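Local coordinates for protein cadherin-related family member 2 (Mus musculus, PDB 5CYX) that probably mediates calcium-dependent adhesion between neighbouring microvilli of the epithelial brush border, pairing through its extracellular cadherin repeats with CDHR5, at residues S262-E274 and F279-L291. Residues are numbered along the deposited sequence; the frame is centred on the assembly and turned at random.
Sequences SNSTRPGWFDIRE and FVNGSLDREQLLL
The Trp269 indole is sandwiched between the 283-284 backbone and Arg266 CB, its six-membered ring facing Leu284, whose CA stands 4.1 Å from the ring centroid, close to the normal, in a CH-pi contact. Ser283 O also lies over this face, toward its rim, while CB of Arg266, from the start of the type II turn 266-269, covers the opposite one. With CG turned beside the backbone N (chi1 -77°), the indole reaches along 283-289: its CZ3 meets Leu289 CD1 at 3.8 Å, and the Gln288 amide comes to the ring edge, the two planes only 15° apart. Leu284 CD2 completes the packing, wedged between Trp269 CE3 (3.7 Å) and Phe270 CZ (3.9 Å). Shortening Trp269 to an alanine is likely to open a gap between Arg266 CB and Leu284 and leave Leu289 CD1 without its aromatic partner.

Beyond the indole, a short antiparallel hairpin takes over. Asp271 and Phe279 exchange two backbone hydrogen bonds, and Asn281 N continues the ladder to Trp269 O (2.8 Å). The Asn281 amide also donates to Gly268 O, though at a bent 140°. Only the outer margin is looser and wetter: a water donates to both Asp271 OD2 and Asn281 OD1, and Phe279 CZ touches Asp271 CB while its CE2 touches CG of exposed Arg273, with Asp271 O over one ring face.

Within the third cadherin repeat, strand 277-280 runs between 270-272 and 240-248. Phe270 points into the beta sandwich against Ile298 and Ile322, and Leu284 meets Val231. The Arg266 guanidinium passes Leu289 CD2 to a salt bridge with Glu292, while Leu289 packs on Val324 of strand 315-324, tying the 283-289 connection to the opposing sheet.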
loop_
_atom_site.group_PDB
_atom_site.type_symbol
_atom_site.label_atom_id
_atom_site.label_comp_id
_atom_site.label_asym_id
_atom_site.label_seq_id
_atom_site.Cartn_x
_atom_site.Cartn_y
_atom_site.Cartn_z
ATOM N N SER A 262 9.455 36.556 31.512
ATOM C CA SER A 262 8.382 35.705 32.021
ATOM C C SER A 262 8.422 35.582 33.548
ATOM O O SER A 262 7.437 35.156 34.157
ATOM C CB SER A 262 8.462 34.317 31.362
ATOM O OG SER A 262 9.806 33.944 31.078
ATOM N N ASN A 263 9.562 35.937 34.153
ATOM C CA ASN A 263 9.760 35.803 35.587
ATOM C C ASN A 263 11.055 36.437 36.054
ATOM O O ASN A 263 12.018 36.507 35.288
ATOM C CB ASN A 263 9.811 34.322 35.971
ATOM C CG ASN A 263 9.042 34.039 37.222
ATOM O OD1 ASN A 263 9.204 34.731 38.226
ATOM N ND2 ASN A 263 8.173 33.045 37.168
ATOM N N SER A 264 11.097 36.855 37.323
ATOM C CA SER A 264 12.357 37.251 37.948
ATOM C C SER A 264 12.360 37.314 39.488
ATOM O O SER A 264 11.322 37.282 40.150
ATOM C CB SER A 264 12.793 38.624 37.429
ATOM O OG SER A 264 12.178 39.668 38.136
ATOM N N THR A 265 13.564 37.425 40.027
ATOM C CA THR A 265 13.777 37.966 41.364
ATOM C C THR A 265 13.872 39.482 41.106
ATOM O O THR A 265 14.635 39.905 40.246
ATOM C CB THR A 265 15.066 37.402 41.990
ATOM O OG1 THR A 265 16.214 37.908 41.298
ATOM C CG2 THR A 265 15.079 35.864 41.908
ATOM N N ARG A 266 13.062 40.280 41.810
ATOM C CA ARG A 266 12.838 41.732 41.521
ATOM C C ARG A 266 12.001 42.012 40.267
ATOM O O ARG A 266 12.489 42.622 39.298
ATOM C CB ARG A 266 14.151 42.550 41.489
ATOM C CG ARG A 266 15.123 42.269 42.625
ATOM C CD ARG A 266 14.542 42.610 43.983
ATOM N NE ARG A 266 15.198 41.858 45.048
ATOM C CZ ARG A 266 15.164 42.179 46.339
ATOM N NH1 ARG A 266 15.811 41.415 47.214
ATOM N NH2 ARG A 266 14.507 43.261 46.771
ATOM N N PRO A 267 10.716 41.597 40.290
ATOM C CA PRO A 267 9.793 41.993 39.234
ATOM C C PRO A 267 9.840 43.502 38.987
ATOM O O PRO A 267 9.957 44.279 39.938
ATOM C CB PRO A 267 8.429 41.582 39.786
ATOM C CG PRO A 267 8.714 40.436 40.707
ATOM C CD PRO A 267 10.095 40.659 41.252
ATOM N N GLY A 268 9.797 43.898 37.715
ATOM C CA GLY A 268 9.838 45.288 37.325
ATOM C C GLY A 268 11.215 45.870 37.060
ATOM O O GLY A 268 11.319 46.858 36.337
ATOM N N TRP A 269 12.289 45.321 37.643
ATOM C CA TRP A 269 13.584 46.001 37.506
ATOM C C TRP A 269 14.103 45.969 36.076
ATOM O O TRP A 269 14.699 46.951 35.623
ATOM C CB TRP A 269 14.622 45.442 38.455
ATOM C CG TRP A 269 14.467 45.898 39.862
ATOM C CD1 TRP A 269 13.341 46.413 40.457
ATOM C CD2 TRP A 269 15.470 45.842 40.870
ATOM N NE1 TRP A 269 13.605 46.704 41.770
ATOM C CE2 TRP A 269 14.900 46.355 42.053
ATOM C CE3 TRP A 269 16.809 45.422 40.884
ATOM C CZ2 TRP A 269 15.624 46.460 43.255
ATOM C CZ3 TRP A 269 17.537 45.519 42.091
ATOM C CH2 TRP A 269 16.935 46.037 43.256
ATOM N N PHE A 270 13.861 44.855 35.378
ATOM C CA PHE A 270 14.247 44.699 33.967
ATOM C C PHE A 270 13.103 44.278 33.047
ATOM O O PHE A 270 12.211 43.559 33.461
ATOM C CB PHE A 270 15.360 43.668 33.857
ATOM C CG PHE A 270 16.526 43.970 34.720
ATOM C CD1 PHE A 270 17.471 44.916 34.324
ATOM C CD2 PHE A 270 16.679 43.327 35.961
ATOM C CE1 PHE A 270 18.555 45.212 35.149
ATOM C CE2 PHE A 270 17.743 43.631 36.778
ATOM C CZ PHE A 270 18.684 44.564 36.373
ATOM N N ASP A 271 13.155 44.717 31.795
ATOM C CA ASP A 271 12.264 44.205 30.728
ATOM C C ASP A 271 13.123 43.943 29.469
ATOM O O ASP A 271 14.355 44.082 29.511
ATOM C CB ASP A 271 11.070 45.165 30.477
ATOM C CG ASP A 271 9.794 44.451 29.956
ATOM O OD1 ASP A 271 9.832 43.261 29.626
ATOM O OD2 ASP A 271 8.711 45.098 29.822
ATOM N N ILE A 272 12.489 43.499 28.386
ATOM C CA ILE A 272 13.191 43.141 27.148
ATOM C C ILE A 272 12.396 43.590 25.903
ATOM O O ILE A 272 11.178 43.562 25.932
ATOM C CB ILE A 272 13.468 41.629 27.124
ATOM C CG1 ILE A 272 14.418 41.284 25.989
ATOM C CG2 ILE A 272 12.168 40.812 27.034
ATOM C CD1 ILE A 272 15.025 39.903 26.139
ATOM N N ARG A 273 13.094 44.004 24.840
ATOM C CA ARG A 273 12.468 44.343 23.557
ATOM C C ARG A 273 12.360 43.145 22.618
ATOM O O ARG A 273 12.988 42.116 22.838
ATOM C CB ARG A 273 13.275 45.423 22.827
ATOM C CG ARG A 273 13.455 46.715 23.583
ATOM C CD ARG A 273 13.637 47.868 22.628
ATOM N NE ARG A 273 14.859 47.745 21.834
ATOM C CZ ARG A 273 16.028 48.348 22.101
ATOM N NH1 ARG A 273 16.176 49.146 23.164
ATOM N NH2 ARG A 273 17.067 48.144 21.288
ATOM N N GLU A 274 11.583 43.322 21.546
ATOM C CA GLU A 274 11.419 42.326 20.482
ATOM C C GLU A 274 12.735 41.846 19.868
ATOM O O GLU A 274 12.827 40.701 19.407
ATOM C CB GLU A 274 10.523 42.877 19.367
ATOM C CG GLU A 274 9.021 42.852 19.693
ATOM C CD GLU A 274 8.128 43.340 18.531
ATOM O OE1 GLU A 274 7.945 44.560 18.368
ATOM O OE2 GLU A 274 7.591 42.502 17.779
ATOM N N PHE A 279 16.738 45.743 29.058
ATOM C CA PHE A 279 16.938 47.099 29.525
ATOM C C PHE A 279 16.491 47.315 30.971
ATOM O O PHE A 279 15.664 46.558 31.507
ATOM C CB PHE A 279 16.247 48.103 28.601
ATOM C CG PHE A 279 14.753 47.887 28.409
ATOM C CD1 PHE A 279 13.829 48.517 29.237
ATOM C CD2 PHE A 279 14.274 47.115 27.352
ATOM C CE1 PHE A 279 12.456 48.379 29.035
ATOM C CE2 PHE A 279 12.913 46.936 27.157
ATOM C CZ PHE A 279 11.994 47.589 27.984
ATOM N N VAL A 280 17.042 48.377 31.574
ATOM C CA VAL A 280 16.643 48.828 32.908
ATOM C C VAL A 280 15.222 49.411 32.819
ATOM O O VAL A 280 14.974 50.348 32.033
ATOM C CB VAL A 280 17.644 49.866 33.471
ATOM C CG1 VAL A 280 17.070 50.583 34.700
ATOM C CG2 VAL A 280 18.984 49.195 33.794
ATOM N N ASN A 281 14.317 48.864 33.632
ATOM C CA ASN A 281 12.882 49.181 33.586
ATOM C C ASN A 281 12.348 49.686 34.938
ATOM O O ASN A 281 11.136 49.761 35.181
ATOM C CB ASN A 281 12.201 47.908 33.161
ATOM C CG ASN A 281 10.733 48.071 32.881
ATOM O OD1 ASN A 281 10.302 48.840 31.964
ATOM N ND2 ASN A 281 9.929 47.311 33.636
ATOM N N GLY A 282 13.272 50.021 35.836
ATOM C CA GLY A 282 12.921 50.447 37.188
ATOM C C GLY A 282 14.137 50.927 37.940
ATOM O O GLY A 282 15.273 50.744 37.491
ATOM N N SER A 283 13.892 51.561 39.074
ATOM C CA SER A 283 14.966 51.937 39.979
ATOM C C SER A 283 15.670 50.675 40.491
ATOM O O SER A 283 15.019 49.781 41.024
ATOM C CB SER A 283 14.406 52.746 41.138
ATOM O OG SER A 283 15.420 53.534 41.689
ATOM N N LEU A 284 16.978 50.586 40.263
ATOM C CA LEU A 284 17.821 49.492 40.801
ATOM C C LEU A 284 18.436 49.884 42.145
ATOM O O LEU A 284 18.621 51.051 42.431
ATOM C CB LEU A 284 18.961 49.162 39.835
ATOM C CG LEU A 284 18.628 48.959 38.358
ATOM C CD1 LEU A 284 19.899 48.605 37.597
ATOM C CD2 LEU A 284 17.566 47.885 38.176
ATOM N N ASP A 285 18.813 48.900 42.944
ATOM C CA ASP A 285 19.234 49.161 44.326
ATOM C C ASP A 285 20.169 48.047 44.826
ATOM O O ASP A 285 19.715 47.017 45.346
ATOM C CB ASP A 285 17.980 49.338 45.207
ATOM C CG ASP A 285 18.299 49.726 46.642
ATOM O OD1 ASP A 285 19.357 50.337 46.913
ATOM O OD2 ASP A 285 17.462 49.419 47.511
ATOM N N ARG A 286 21.475 48.280 44.653
ATOM C CA ARG A 286 22.545 47.326 45.017
ATOM C C ARG A 286 22.422 46.803 46.457
ATOM O O ARG A 286 22.710 45.632 46.717
ATOM C CB ARG A 286 23.921 47.990 44.809
ATOM C CG ARG A 286 25.144 47.099 45.002
ATOM C CD ARG A 286 26.372 47.884 45.484
ATOM N NE ARG A 286 26.945 48.744 44.437
ATOM C CZ ARG A 286 27.907 49.657 44.624
ATOM N NH1 ARG A 286 28.344 50.389 43.593
ATOM N NH2 ARG A 286 28.455 49.846 45.826
ATOM N N GLU A 287 21.980 47.676 47.367
ATOM C CA GLU A 287 21.877 47.366 48.807
ATOM C C GLU A 287 20.823 46.309 49.138
ATOM O O GLU A 287 21.062 45.456 49.999
ATOM C CB GLU A 287 21.637 48.640 49.648
ATOM C CG GLU A 287 22.913 49.385 50.034
ATOM C CD GLU A 287 23.778 49.746 48.834
ATOM O OE1 GLU A 287 24.783 49.038 48.584
ATOM O OE2 GLU A 287 23.436 50.721 48.126
ATOM N N GLN A 288 19.679 46.350 48.457
ATOM C CA GLN A 288 18.654 45.300 48.613
ATOM C C GLN A 288 19.112 43.894 48.202
ATOM O O GLN A 288 18.535 42.902 48.656
ATOM C CB GLN A 288 17.370 45.647 47.847
ATOM C CG GLN A 288 16.335 46.400 48.676
ATOM C CD GLN A 288 14.957 46.462 48.033
ATOM O OE1 GLN A 288 13.963 46.639 48.730
ATOM N NE2 GLN A 288 14.886 46.322 46.711
ATOM N N LEU A 289 20.135 43.813 47.351
ATOM C CA LEU A 289 20.660 42.533 46.867
ATOM C C LEU A 289 21.903 42.016 47.596
ATOM O O LEU A 289 22.533 41.068 47.115
ATOM C CB LEU A 289 20.985 42.656 45.379
ATOM C CG LEU A 289 19.871 43.164 44.468
ATOM C CD1 LEU A 289 20.436 43.199 43.065
ATOM C CD2 LEU A 289 18.636 42.278 44.543
ATOM N N LEU A 290 22.258 42.614 48.739
ATOM C CA LEU A 290 23.425 42.147 49.526
ATOM C C LEU A 290 23.264 40.704 50.047
ATOM O O LEU A 290 24.252 39.974 50.198
ATOM C CB LEU A 290 23.753 43.127 50.669
ATOM C CG LEU A 290 24.475 44.404 50.187
ATOM C CD1 LEU A 290 24.241 45.618 51.081
ATOM C CD2 LEU A 290 25.970 44.132 50.046
ATOM N N LEU A 291 22.014 40.294 50.270
ATOM C CA LEU A 291 21.686 38.914 50.644
ATOM C C LEU A 291 21.850 37.949 49.455
ATOM O O LEU A 291 22.370 36.848 49.635
ATOM C CB LEU A 291 20.259 38.829 51.229
ATOM C CG LEU A 291 19.980 39.513 52.592
ATOM C CD1 LEU A 291 19.894 41.039 52.500
ATOM C CD2 LEU A 291 18.709 38.965 53.237
HETATM O O HOH W 1 8.712 47.861 29.657
#